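Local coordinates for hypothetical protein Atu3615 (PDB 1ZNP) that is of unknown function but belongs to the cupin superfamily (DUF985 family), whose members fold into a small beta-barrel, at residues R12-E17 with A42-L47; L16-H19 with G23-H26; E63-Y68 with C107-E112. One frame throughout, in Å; residues are numbered along the deposited sequence.

Overall arrangement
The three contacts sample the cupin beta-barrel from its outer layer to its middle. Contacts 1 and 2 are neighbours, their centres 5 Å apart, sharing Leu16, which packs in both, with Glu17 in both segments but pairing in contact 2: the chain leaves helix 7-14, packs on strand 41-48 in contact 1, then pairs with strand 24-30 in contact 2. Strands 24-30 and 41-48 are adjacent in the sheet, joined by probable hydrogen bonds from Leu46 N to Phe24 O and Tyr44 N to His26 O, each 2.9 Å. Contact 3 spans the interior, its centre about 15 Å from that of contact 1, and meets it where Tyr45 CE2 lies 3.8 Å from Trp65 CH2.

Contact 1: R12-E17 with A42-L47; sequences RELGLE and AIYYLL
The chain following helix 7-14 passes strand 41-48 with Leu16 CA 7.7 Å from Tyr44 CA, a spacing that leaves the backbones apart and the side chains to close the gap. Leu14 and Leu16 both direct their CB atoms at the strand, while Gly15 between them takes a positive phi (68°) as the chain drops out of helical geometry. The two methyls of Leu14 share the Tyr44 ring. CD1 lies over one face, 3.9 Å from the ring centroid and offset toward the rim on the CD1 side, a CH-pi contact; CD2 comes within 3.6 Å of Tyr44 CE1. The tyrosine meets them crosswise, its CG anti to the carbonyl carbon (chi1 -90°), which carries the ring out from the strand. Leu16 divides its branches differently: CD1 reaches the Tyr44 CB at 4.1 Å, and CD2 the Leu46 CB at 4.0 Å, so its fork bridges two residues that point to the same side of the strand. Ile10, one helical turn before Leu14, also touches Leu16 and Leu46 and extends this apolar patch, whereas Tyr45, between Tyr44 and Leu46 on the strand, turns the other way and hydrogen-bonds through OH to Gly22 O. The contacts are all apolar, leucine methyls against an aromatic ring and two CB methylenes, and they bury 200 Å² in total. Such a contact depends on shape and on the exclusion of water rather than on directed bonds, and it joins the end of the amino-terminal helix to the outer side of strand 41-48.

Contact 2: L16-H19 with G23-H26; sequences LEPH and GFYH
His19 sets its ring anti to the backbone N (chi1 -172°), while Tyr25 places its own in the crowded position between N and the carbonyl carbon (chi1 89°), and together these torsions bring the two rings edge to face. His19 presents CD2, which stands 3.3 Å above the tyrosine plane and over its centre; the planes are 73° apart and the centroids 4.5 Å, a T-shaped pair. The imidazole's ND1 has its partner in the turn, the backbone N of Glu21, which should help fix the ring's rotation while its CD2 edge stays on Tyr25. Phe24, the next residue back along the strand from Tyr25, has its CG anti to the carbonyl carbon and brings CD2 obliquely up to the proline ring, 4.1 Å from Pro18 CD, while its CB packs against the Leu16 CB at 3.7 Å. Leu16 CD1 also rests beside the CB of His26.

The backbones are joined by three hydrogen bonds. Glu17 and Tyr25 form an antiparallel hydrogen-bonded pair: Glu17 N gives to Tyr25 O at 2.8 Å, and Tyr25 N to Glu17 O at 2.6 Å. The next pair, Pro18 with Phe24, is non-hydrogen-bonded. Beyond it, His19 N reaches Gly23 O at 2.7 Å, closing the turn, where Gly23 adopts a positive phi suited to glycine. Tyr25 in turn touches Ile43 and Tyr45 of the adjoining strand. This is a short beta hairpin, strand 17-18 folded back on strand 24-30, and it forms one margin of the large sheet in the cupin fold.

Contact 3: E63-Y68 with C107-E112; sequences EVWHYY and CWQSAE
Trp65 meets Gln109 at the pyrrole edge of its indole, where OE1 sits near the ring plane, while the Ala111 methyl approaches the six-membered ring obliquely, with CB 3.9 Å from Trp65 CH2. The amide of Gln109 is turned 48° from the indole and 85° from the Glu63 carboxylate, so it works between two groups in different planes. Its oxygen accepts from Trp65 NE1 at 2.9 Å, the donor lying in the carbonyl plane and the bond somewhat bent at the hydrogen. Its nitrogen gives to Glu63 OE1 at 3.0 Å, meeting that oxygen nearly along its C-O axis. To get there, Gln109 places CG between its backbone N and carbonyl carbon (chi1 61°) and then runs straight out, while Glu63 stretches extended from the facing strand. Strands 63-68 and 108-113 face each other across the interior of the cupin barrel, their axes 11.1 Å apart and nearly parallel, so side chains alone span the gap. Val58 touches both Glu63 and Gln109, Leu75 lies against Trp65 and Ala111, and His56 also touches Gln109. With every touching residue buried, the chain of two hydrogen bonds from Trp65 through the amide to the carboxylate satisfies both the oxygen and the nitrogen of the amide, and this grip at two points fixes its rotation.

Contact 1: R12-E17 with A42-L47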
ATOM      1  N   ARG A  12       7.971  27.485  10.869  1.00 28.50           N
ATOM      2  CA  ARG A  12       8.131  28.923  10.862  1.00 30.40           C
ATOM      3  C   ARG A  12       8.005  29.498   9.459  1.00 29.08           C
ATOM      4  O   ARG A  12       7.250  30.450   9.241  1.00 29.09           O
ATOM      5  CB  ARG A  12       9.486  29.308  11.470  1.00 34.37           C
ATOM      6  CG  ARG A  12       9.887  30.754  11.203  1.00 41.97           C
ATOM      7  CD  ARG A  12       8.787  31.726  11.634  1.00 48.26           C
ATOM      8  NE  ARG A  12       8.971  33.062  11.066  1.00 53.48           N
ATOM      9  CZ  ARG A  12       8.176  34.101  11.311  1.00 54.70           C
ATOM     10  NH1 ARG A  12       7.131  33.967  12.121  1.00 55.67           N
ATOM     11  NH2 ARG A  12       8.428  35.274  10.741  1.00 54.92           N
ATOM     12  N   GLU A  13       8.725  28.914   8.508  1.00 26.07           N
ATOM     13  CA  GLU A  13       8.689  29.409   7.144  1.00 24.98           C
ATOM     14  C   GLU A  13       7.338  29.316   6.461  1.00 24.10           C
ATOM     15  O   GLU A  13       6.951  30.219   5.734  1.00 25.59           O
ATOM     16  CB  GLU A  13       9.732  28.686   6.298  1.00 25.35           C
ATOM     17  CG  GLU A  13       9.788  29.150   4.842  1.00 28.64           C
ATOM     18  CD  GLU A  13      10.185  30.612   4.688  1.00 30.86           C
ATOM     19  OE1 GLU A  13      10.765  31.185   5.640  1.00 32.14           O
ATOM     20  OE2 GLU A  13       9.935  31.184   3.604  1.00 30.95           O
ATOM     21  N   LEU A  14       6.610  28.231   6.686  1.00 24.82           N
ATOM     22  CA  LEU A  14       5.320  28.061   6.031  1.00 24.90           C
ATOM     23  C   LEU A  14       4.117  28.554   6.828  1.00 25.12           C
ATOM     24  O   LEU A  14       2.993  28.533   6.336  1.00 25.81           O
ATOM     25  CB  LEU A  14       5.132  26.591   5.626  1.00 21.11           C
ATOM     26  CG  LEU A  14       6.056  26.133   4.488  1.00 22.19           C
ATOM     27  CD1 LEU A  14       5.800  24.660   4.153  1.00 22.19           C
ATOM     28  CD2 LEU A  14       5.831  27.001   3.253  1.00 18.76           C
ATOM     29  N   GLY A  15       4.355  29.013   8.048  1.00 25.45           N
ATOM     30  CA  GLY A  15       3.265  29.506   8.865  1.00 28.84           C
ATOM     31  C   GLY A  15       2.321  28.401   9.292  1.00 30.16           C
ATOM     32  O   GLY A  15       1.108  28.598   9.351  1.00 31.12           O
ATOM     33  N   LEU A  16       2.885  27.235   9.595  1.00 31.12           N
ATOM     34  CA  LEU A  16       2.109  26.078  10.015  1.00 31.89           C
ATOM     35  C   LEU A  16       1.563  26.240  11.431  1.00 34.11           C
ATOM     36  O   LEU A  16       2.180  26.886  12.280  1.00 34.30           O
ATOM     37  CB  LEU A  16       2.986  24.823   9.944  1.00 29.50           C
ATOM     38  CG  LEU A  16       3.035  23.982   8.668  1.00 29.37           C
ATOM     39  CD1 LEU A  16       2.913  24.855   7.445  1.00 30.32           C
ATOM     40  CD2 LEU A  16       4.334  23.187   8.641  1.00 27.94           C
ATOM     41  N   GLU A  17       0.406  25.632  11.676  1.00 35.68           N
ATOM     42  CA  GLU A  17      -0.253  25.668  12.977  1.00 35.42           C
ATOM     43  C   GLU A  17      -0.682  24.240  13.284  1.00 35.17           C
ATOM     44  O   GLU A  17      -0.957  23.460  12.372  1.00 35.97           O
ATOM     45  CB  GLU A  17      -1.480  26.581  12.920  1.00 38.42           C
ATOM     46  CG  GLU A  17      -1.175  28.016  12.493  1.00 41.58           C
ATOM     47  CD  GLU A  17      -0.646  28.879  13.631  1.00 47.26           C
ATOM     48  OE1 GLU A  17       0.127  28.365  14.481  1.00 48.53           O
ATOM     49  OE2 GLU A  17      -1.000  30.082  13.670  1.00 48.76           O
ATOM     50  N   ALA A  42      -6.151  22.528  -0.935  1.00 15.99           N
ATOM     51  CA  ALA A  42      -4.790  22.030  -0.839  1.00 16.86           C
ATOM     52  C   ALA A  42      -4.284  22.450   0.535  1.00 18.42           C
ATOM     53  O   ALA A  42      -4.811  23.383   1.132  1.00 17.94           O
ATOM     54  CB  ALA A  42      -3.911  22.626  -1.950  1.00 11.86           C
ATOM     55  N   ILE A  43      -3.241  21.782   1.014  1.00 20.74           N
ATOM     56  CA  ILE A  43      -2.715  22.052   2.340  1.00 21.66           C
ATOM     57  C   ILE A  43      -1.253  21.621   2.467  1.00 19.93           C
ATOM     58  O   ILE A  43      -0.805  20.741   1.753  1.00 22.59           O
ATOM     59  CB  ILE A  43      -3.580  21.271   3.372  1.00 23.66           C
ATOM     60  CG1 ILE A  43      -4.487  22.232   4.123  1.00 26.93           C
ATOM     61  CG2 ILE A  43      -2.725  20.393   4.266  1.00 25.08           C
ATOM     62  CD1 ILE A  43      -5.912  22.273   3.573  1.00 28.32           C
ATOM     63  N   TYR A  44      -0.516  22.273   3.357  1.00 18.46           N
ATOM     64  CA  TYR A  44       0.865  21.908   3.657  1.00 16.98           C
ATOM     65  C   TYR A  44       0.648  21.179   4.987  1.00 16.40           C
ATOM     66  O   TYR A  44      -0.114  21.656   5.826  1.00 15.19           O
ATOM     67  CB  TYR A  44       1.749  23.148   3.876  1.00 16.80           C
ATOM     68  CG  TYR A  44       2.411  23.695   2.628  1.00 15.38           C
ATOM     69  CD1 TYR A  44       2.583  25.065   2.450  1.00 14.86           C
ATOM     70  CD2 TYR A  44       2.819  22.845   1.605  1.00 15.41           C
ATOM     71  CE1 TYR A  44       3.132  25.579   1.274  1.00 16.21           C
ATOM     72  CE2 TYR A  44       3.369  23.340   0.434  1.00 14.32           C
ATOM     73  CZ  TYR A  44       3.522  24.708   0.269  1.00 16.45           C
ATOM     74  OH  TYR A  44       4.056  25.187  -0.903  1.00 13.70           O
ATOM     75  N   TYR A  45       1.281  20.024   5.170  1.00 17.31           N
ATOM     76  CA  TYR A  45       1.111  19.255   6.397  1.00 18.44           C
ATOM     77  C   TYR A  45       2.452  18.652   6.830  1.00 19.63           C
ATOM     78  O   TYR A  45       3.231  18.190   5.993  1.00 20.14           O
ATOM     79  CB  TYR A  45       0.080  18.144   6.162  1.00 18.10           C
ATOM     80  CG  TYR A  45      -0.286  17.350   7.397  1.00 20.58           C
ATOM     81  CD1 TYR A  45      -0.959  17.945   8.463  1.00 22.44           C
ATOM     82  CD2 TYR A  45       0.013  15.993   7.488  1.00 22.80           C
ATOM     83  CE1 TYR A  45      -1.330  17.198   9.596  1.00 23.51           C
ATOM     84  CE2 TYR A  45      -0.349  15.244   8.607  1.00 23.43           C
ATOM     85  CZ  TYR A  45      -1.020  15.852   9.651  1.00 22.77           C
ATOM     86  OH  TYR A  45      -1.395  15.104  10.740  1.00 24.80           O
ATOM     87  N   LEU A  46       2.712  18.643   8.134  1.00 20.13           N
ATOM     88  CA  LEU A  46       3.976  18.127   8.636  1.00 21.68           C
ATOM     89  C   LEU A  46       3.902  17.309   9.916  1.00 23.40           C
ATOM     90  O   LEU A  46       3.197  17.660  10.865  1.00 22.31           O
ATOM     91  CB  LEU A  46       4.960  19.290   8.839  1.00 22.25           C
ATOM     92  CG  LEU A  46       6.336  18.940   9.425  1.00 24.63           C
ATOM     93  CD1 LEU A  46       7.397  19.865   8.879  1.00 26.41           C
ATOM     94  CD2 LEU A  46       6.291  19.031  10.930  1.00 27.91           C
ATOM     95  N   LEU A  47       4.644  16.208   9.934  1.00 23.68           N
ATOM     96  CA  LEU A  47       4.715  15.357  11.111  1.00 26.11           C
ATOM     97  C   LEU A  47       6.189  15.280  11.498  1.00 26.14           C
ATOM     98  O   LEU A  47       7.055  15.451  10.654  1.00 25.32           O
ATOM     99  CB  LEU A  47       4.182  13.955  10.798  1.00 27.11           C
ATOM    100  CG  LEU A  47       2.734  13.832  10.312  1.00 27.56           C
ATOM    101  CD1 LEU A  47       2.485  12.403   9.893  1.00 27.42           C
ATOM    102  CD2 LEU A  47       1.760  14.242  11.400  1.00 27.68           C
TER

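Contact 2: L16-H19 with G23-H26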
ATOM      1  N   LEU A  16       2.885  27.235   9.595  1.00 31.12           N
ATOM      2  CA  LEU A  16       2.109  26.078  10.015  1.00 31.89           C
ATOM      3  C   LEU A  16       1.563  26.240  11.431  1.00 34.11           C
ATOM      4  O   LEU A  16       2.180  26.886  12.280  1.00 34.30           O
ATOM      5  CB  LEU A  16       2.986  24.823   9.944  1.00 29.50           C
ATOM      6  CG  LEU A  16       3.035  23.982   8.668  1.00 29.37           C
ATOM      7  CD1 LEU A  16       2.913  24.855   7.445  1.00 30.32           C
ATOM      8  CD2 LEU A  16       4.334  23.187   8.641  1.00 27.94           C
ATOM      9  N   GLU A  17       0.406  25.632  11.676  1.00 35.68           N
ATOM     10  CA  GLU A  17      -0.253  25.668  12.977  1.00 35.42           C
ATOM     11  C   GLU A  17      -0.682  24.240  13.284  1.00 35.17           C
ATOM     12  O   GLU A  17      -0.957  23.460  12.372  1.00 35.97           O
ATOM     13  CB  GLU A  17      -1.480  26.581  12.920  1.00 38.42           C
ATOM     14  CG  GLU A  17      -1.175  28.016  12.493  1.00 41.58           C
ATOM     15  CD  GLU A  17      -0.646  28.879  13.631  1.00 47.26           C
ATOM     16  OE1 GLU A  17       0.127  28.365  14.481  1.00 48.53           O
ATOM     17  OE2 GLU A  17      -1.000  30.082  13.670  1.00 48.76           O
ATOM     18  N   PRO A  18      -0.745  23.872  14.572  1.00 34.52           N
ATOM     19  CA  PRO A  18      -1.150  22.511  14.933  1.00 33.49           C
ATOM     20  C   PRO A  18      -2.497  22.113  14.351  1.00 32.38           C
ATOM     21  O   PRO A  18      -3.469  22.866  14.415  1.00 33.28           O
ATOM     22  CB  PRO A  18      -1.152  22.540  16.463  1.00 34.50           C
ATOM     23  CG  PRO A  18      -1.430  23.979  16.781  1.00 33.90           C
ATOM     24  CD  PRO A  18      -0.578  24.704  15.775  1.00 34.83           C
ATOM     25  N   HIS A  19      -2.551  20.918  13.781  1.00 31.01           N
ATOM     26  CA  HIS A  19      -3.776  20.433  13.174  1.00 28.80           C
ATOM     27  C   HIS A  19      -4.551  19.616  14.194  1.00 26.76           C
ATOM     28  O   HIS A  19      -3.968  18.992  15.073  1.00 24.52           O
ATOM     29  CB  HIS A  19      -3.440  19.592  11.939  1.00 29.79           C
ATOM     30  CG  HIS A  19      -4.633  19.205  11.128  1.00 31.56           C
ATOM     31  ND1 HIS A  19      -5.505  18.210  11.517  1.00 31.23           N
ATOM     32  CD2 HIS A  19      -5.136  19.722   9.982  1.00 31.99           C
ATOM     33  CE1 HIS A  19      -6.497  18.137  10.647  1.00 33.06           C
ATOM     34  NE2 HIS A  19      -6.298  19.043   9.707  1.00 32.16           N
ATOM     35  N   GLY A  23       0.139  17.052  14.397  1.00 22.83           N
ATOM     36  CA  GLY A  23       0.971  17.651  13.370  1.00 21.13           C
ATOM     37  C   GLY A  23       0.679  19.134  13.199  1.00 22.32           C
ATOM     38  O   GLY A  23      -0.089  19.719  13.962  1.00 21.92           O
ATOM     39  N   PHE A  24       1.293  19.739  12.189  1.00 21.99           N
ATOM     40  CA  PHE A  24       1.100  21.150  11.906  1.00 24.21           C
ATOM     41  C   PHE A  24       0.665  21.301  10.455  1.00 24.94           C
ATOM     42  O   PHE A  24       1.046  20.499   9.601  1.00 26.20           O
ATOM     43  CB  PHE A  24       2.403  21.920  12.167  1.00 24.98           C
ATOM     44  CG  PHE A  24       2.959  21.698  13.537  1.00 25.44           C
ATOM     45  CD1 PHE A  24       3.624  20.515  13.843  1.00 26.25           C
ATOM     46  CD2 PHE A  24       2.754  22.635  14.541  1.00 25.39           C
ATOM     47  CE1 PHE A  24       4.076  20.267  15.135  1.00 28.73           C
ATOM     48  CE2 PHE A  24       3.197  22.401  15.839  1.00 26.99           C
ATOM     49  CZ  PHE A  24       3.862  21.213  16.140  1.00 27.80           C
ATOM     50  N   TYR A  25      -0.118  22.328  10.159  1.00 24.49           N
ATOM     51  CA  TYR A  25      -0.587  22.494   8.798  1.00 26.05           C
ATOM     52  C   TYR A  25      -0.951  23.934   8.472  1.00 26.85           C
ATOM     53  O   TYR A  25      -0.968  24.804   9.340  1.00 29.70           O
ATOM     54  CB  TYR A  25      -1.813  21.604   8.574  1.00 25.08           C
ATOM     55  CG  TYR A  25      -3.131  22.276   8.912  1.00 24.96           C
ATOM     56  CD1 TYR A  25      -4.053  22.567   7.912  1.00 24.65           C
ATOM     57  CD2 TYR A  25      -3.443  22.649  10.225  1.00 27.39           C
ATOM     58  CE1 TYR A  25      -5.249  23.210   8.197  1.00 23.42           C
ATOM     59  CE2 TYR A  25      -4.651  23.299  10.523  1.00 24.31           C
ATOM     60  CZ  TYR A  25      -5.544  23.573   9.497  1.00 24.29           C
ATOM     61  OH  TYR A  25      -6.737  24.208   9.751  1.00 23.93           O
ATOM     62  N   HIS A  26      -1.243  24.174   7.203  1.00 26.33           N
ATOM     63  CA  HIS A  26      -1.643  25.488   6.736  1.00 25.84           C
ATOM     64  C   HIS A  26      -2.388  25.272   5.435  1.00 25.08           C
ATOM     65  O   HIS A  26      -1.889  24.598   4.539  1.00 23.36           O
ATOM     66  CB  HIS A  26      -0.425  26.392   6.497  1.00 25.85           C
ATOM     67  CG  HIS A  26      -0.760  27.670   5.794  1.00 26.76           C
ATOM     68  ND1 HIS A  26      -1.421  28.712   6.411  1.00 28.35           N
ATOM     69  CD2 HIS A  26      -0.579  28.052   4.506  1.00 26.14           C
ATOM     70  CE1 HIS A  26      -1.634  29.678   5.534  1.00 27.46           C
ATOM     71  NE2 HIS A  26      -1.132  29.303   4.371  1.00 27.71           N
TER

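Contact 3: E63-Y68 with C107-E112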
ATOM      1  N   GLU A  63      -8.968  12.297  -0.549  1.00 17.25           N
ATOM      2  CA  GLU A  63      -7.798  13.062  -0.194  1.00 19.69           C
ATOM      3  C   GLU A  63      -6.554  12.405  -0.785  1.00 20.31           C
ATOM      4  O   GLU A  63      -6.369  11.198  -0.678  1.00 21.43           O
ATOM      5  CB  GLU A  63      -7.678  13.157   1.324  1.00 23.05           C
ATOM      6  CG  GLU A  63      -6.422  13.878   1.786  1.00 29.36           C
ATOM      7  CD  GLU A  63      -6.550  14.423   3.193  1.00 31.19           C
ATOM      8  OE1 GLU A  63      -7.100  13.705   4.054  1.00 33.58           O
ATOM      9  OE2 GLU A  63      -6.092  15.563   3.430  1.00 32.83           O
ATOM     10  N   VAL A  64      -5.713  13.196  -1.436  1.00 19.89           N
ATOM     11  CA  VAL A  64      -4.499  12.656  -2.006  1.00 18.51           C
ATOM     12  C   VAL A  64      -3.286  13.237  -1.283  1.00 19.03           C
ATOM     13  O   VAL A  64      -3.158  14.462  -1.137  1.00 18.75           O
ATOM     14  CB  VAL A  64      -4.386  12.990  -3.498  1.00 19.88           C
ATOM     15  CG1 VAL A  64      -3.071  12.444  -4.049  1.00 15.46           C
ATOM     16  CG2 VAL A  64      -5.593  12.430  -4.246  1.00 17.93           C
ATOM     17  N   TRP A  65      -2.403  12.350  -0.836  1.00 17.99           N
ATOM     18  CA  TRP A  65      -1.191  12.756  -0.135  1.00 18.75           C
ATOM     19  C   TRP A  65      -0.022  12.897  -1.105  1.00 17.23           C
ATOM     20  O   TRP A  65       0.121  12.108  -2.037  1.00 18.82           O
ATOM     21  CB  TRP A  65      -0.845  11.738   0.959  1.00 17.82           C
ATOM     22  CG  TRP A  65      -1.726  11.807   2.181  1.00 20.14           C
ATOM     23  CD1 TRP A  65      -3.080  11.634   2.234  1.00 20.76           C
ATOM     24  CD2 TRP A  65      -1.297  12.019   3.534  1.00 21.03           C
ATOM     25  NE1 TRP A  65      -3.520  11.720   3.534  1.00 21.44           N
ATOM     26  CE2 TRP A  65      -2.447  11.957   4.353  1.00 20.55           C
ATOM     27  CE3 TRP A  65      -0.050  12.253   4.135  1.00 21.05           C
ATOM     28  CZ2 TRP A  65      -2.390  12.119   5.736  1.00 20.66           C
ATOM     29  CZ3 TRP A  65       0.007  12.416   5.513  1.00 21.06           C
ATOM     30  CH2 TRP A  65      -1.158  12.347   6.298  1.00 21.33           C
ATOM     31  N   HIS A  66       0.803  13.919  -0.886  1.00 17.97           N
ATOM     32  CA  HIS A  66       1.958  14.176  -1.746  1.00 17.08           C
ATOM     33  C   HIS A  66       3.203  14.401  -0.890  1.00 17.72           C
ATOM     34  O   HIS A  66       3.196  15.244   0.017  1.00 17.84           O
ATOM     35  CB  HIS A  66       1.721  15.423  -2.614  1.00 17.12           C
ATOM     36  CG  HIS A  66       0.415  15.413  -3.352  1.00 17.93           C
ATOM     37  ND1 HIS A  66      -0.786  15.729  -2.748  1.00 19.74           N
ATOM     38  CD2 HIS A  66       0.121  15.133  -4.643  1.00 16.13           C
ATOM     39  CE1 HIS A  66      -1.759  15.647  -3.636  1.00 18.27           C
ATOM     40  NE2 HIS A  66      -1.235  15.290  -4.793  1.00 19.61           N
ATOM     41  N   TYR A  67       4.265  13.655  -1.181  1.00 15.78           N
ATOM     42  CA  TYR A  67       5.508  13.784  -0.439  1.00 17.16           C
ATOM     43  C   TYR A  67       6.327  14.962  -0.958  1.00 17.98           C
ATOM     44  O   TYR A  67       6.475  15.113  -2.167  1.00 18.61           O
ATOM     45  CB  TYR A  67       6.333  12.501  -0.564  1.00 16.73           C
ATOM     46  CG  TYR A  67       7.773  12.694  -0.162  1.00 18.16           C
ATOM     47  CD1 TYR A  67       8.721  13.165  -1.080  1.00 16.20           C
ATOM     48  CD2 TYR A  67       8.182  12.471   1.151  1.00 17.49           C
ATOM     49  CE1 TYR A  67      10.041  13.412  -0.694  1.00 16.97           C
ATOM     50  CE2 TYR A  67       9.494  12.712   1.548  1.00 19.28           C
ATOM     51  CZ  TYR A  67      10.420  13.186   0.624  1.00 18.03           C
ATOM     52  OH  TYR A  67      11.703  13.460   1.046  1.00 18.47           O
ATOM     53  N   TYR A  68       6.862  15.794  -0.060  1.00 16.66           N
ATOM     54  CA  TYR A  68       7.667  16.928  -0.522  1.00 17.50           C
ATOM     55  C   TYR A  68       9.096  16.883  -0.021  1.00 17.25           C
ATOM     56  O   TYR A  68      10.034  17.094  -0.787  1.00 16.37           O
ATOM     57  CB  TYR A  68       7.061  18.281  -0.102  1.00 16.13           C
ATOM     58  CG  TYR A  68       5.714  18.630  -0.720  1.00 16.56           C
ATOM     59  CD1 TYR A  68       5.404  18.280  -2.037  1.00 17.52           C
ATOM     60  CD2 TYR A  68       4.754  19.323   0.011  1.00 14.42           C
ATOM     61  CE1 TYR A  68       4.161  18.616  -2.605  1.00 15.49           C
ATOM     62  CE2 TYR A  68       3.521  19.661  -0.541  1.00 13.45           C
ATOM     63  CZ  TYR A  68       3.222  19.305  -1.841  1.00 14.09           C
ATOM     64  OH  TYR A  68       1.980  19.610  -2.361  1.00 11.78           O
ATOM     65  N   CYS A 107     -12.757   6.897   4.003  1.00 24.40           N
ATOM     66  CA  CYS A 107     -11.897   5.808   4.455  1.00 22.90           C
ATOM     67  C   CYS A 107     -11.037   6.270   5.627  1.00 23.08           C
ATOM     68  O   CYS A 107     -10.452   7.349   5.584  1.00 22.76           O
ATOM     69  CB  CYS A 107     -10.990   5.356   3.315  1.00 24.64           C
ATOM     70  SG  CYS A 107      -9.674   4.236   3.839  1.00 27.54           S
ATOM     71  N   TRP A 108     -10.954   5.460   6.674  1.00 23.84           N
ATOM     72  CA  TRP A 108     -10.142   5.818   7.827  1.00 23.24           C
ATOM     73  C   TRP A 108      -8.671   5.957   7.431  1.00 21.80           C
ATOM     74  O   TRP A 108      -8.166   5.187   6.605  1.00 19.01           O
ATOM     75  CB  TRP A 108     -10.276   4.762   8.932  1.00 25.70           C
ATOM     76  CG  TRP A 108     -11.591   4.788   9.668  1.00 28.14           C
ATOM     77  CD1 TRP A 108     -12.628   3.911   9.530  1.00 29.02           C
ATOM     78  CD2 TRP A 108     -12.005   5.748  10.642  1.00 29.27           C
ATOM     79  NE1 TRP A 108     -13.662   4.265  10.359  1.00 29.89           N
ATOM     80  CE2 TRP A 108     -13.306   5.390  11.052  1.00 30.71           C
ATOM     81  CE3 TRP A 108     -11.402   6.878  11.210  1.00 31.79           C
ATOM     82  CZ2 TRP A 108     -14.019   6.123  12.008  1.00 32.51           C
ATOM     83  CZ3 TRP A 108     -12.109   7.608  12.161  1.00 33.77           C
ATOM     84  CH2 TRP A 108     -13.407   7.224  12.550  1.00 34.75           C
ATOM     85  N   GLN A 109      -7.984   6.927   8.031  1.00 21.14           N
ATOM     86  CA  GLN A 109      -6.579   7.158   7.729  1.00 22.14           C
ATOM     87  C   GLN A 109      -5.756   7.703   8.892  1.00 21.99           C
ATOM     88  O   GLN A 109      -6.242   8.487   9.699  1.00 23.54           O
ATOM     89  CB  GLN A 109      -6.458   8.113   6.541  1.00 22.90           C
ATOM     90  CG  GLN A 109      -7.058   9.480   6.785  1.00 27.41           C
ATOM     91  CD  GLN A 109      -6.821  10.433   5.631  1.00 30.11           C
ATOM     92  OE1 GLN A 109      -5.678  10.663   5.225  1.00 31.87           O
ATOM     93  NE2 GLN A 109      -7.899  11.001   5.099  1.00 31.01           N
ATOM     94  N   SER A 110      -4.501   7.265   8.971  1.00 21.53           N
ATOM     95  CA  SER A 110      -3.580   7.718  10.012  1.00 19.84           C
ATOM     96  C   SER A 110      -2.180   7.604   9.437  1.00 19.92           C
ATOM     97  O   SER A 110      -1.950   6.835   8.509  1.00 20.05           O
ATOM     98  CB  SER A 110      -3.697   6.860  11.276  1.00 19.86           C
ATOM     99  OG  SER A 110      -3.395   5.509  11.015  1.00 19.63           O
ATOM    100  N   ALA A 111      -1.245   8.376   9.973  1.00 16.91           N
ATOM    101  CA  ALA A 111       0.104   8.341   9.460  1.00 18.50           C
ATOM    102  C   ALA A 111       1.137   8.729  10.506  1.00 19.92           C
ATOM    103  O   ALA A 111       0.808   9.235  11.573  1.00 22.44           O
ATOM    104  CB  ALA A 111       0.209   9.263   8.252  1.00 14.36           C
ATOM    105  N   GLU A 112       2.397   8.469  10.193  1.00 21.76           N
ATOM    106  CA  GLU A 112       3.493   8.807  11.081  1.00 26.08           C
ATOM    107  C   GLU A 112       4.755   8.957  10.240  1.00 26.17           C
ATOM    108  O   GLU A 112       4.916   8.289   9.218  1.00 28.57           O
ATOM    109  CB  GLU A 112       3.687   7.718  12.145  1.00 26.52           C
ATOM    110  CG  GLU A 112       3.958   6.349  11.569  1.00 33.32           C
ATOM    111  CD  GLU A 112       2.773   5.381  11.683  1.00 37.57           C
ATOM    112  OE1 GLU A 112       2.966   4.191  11.325  1.00 39.50           O
ATOM    113  OE2 GLU A 112       1.670   5.796  12.123  1.00 33.51           O
TER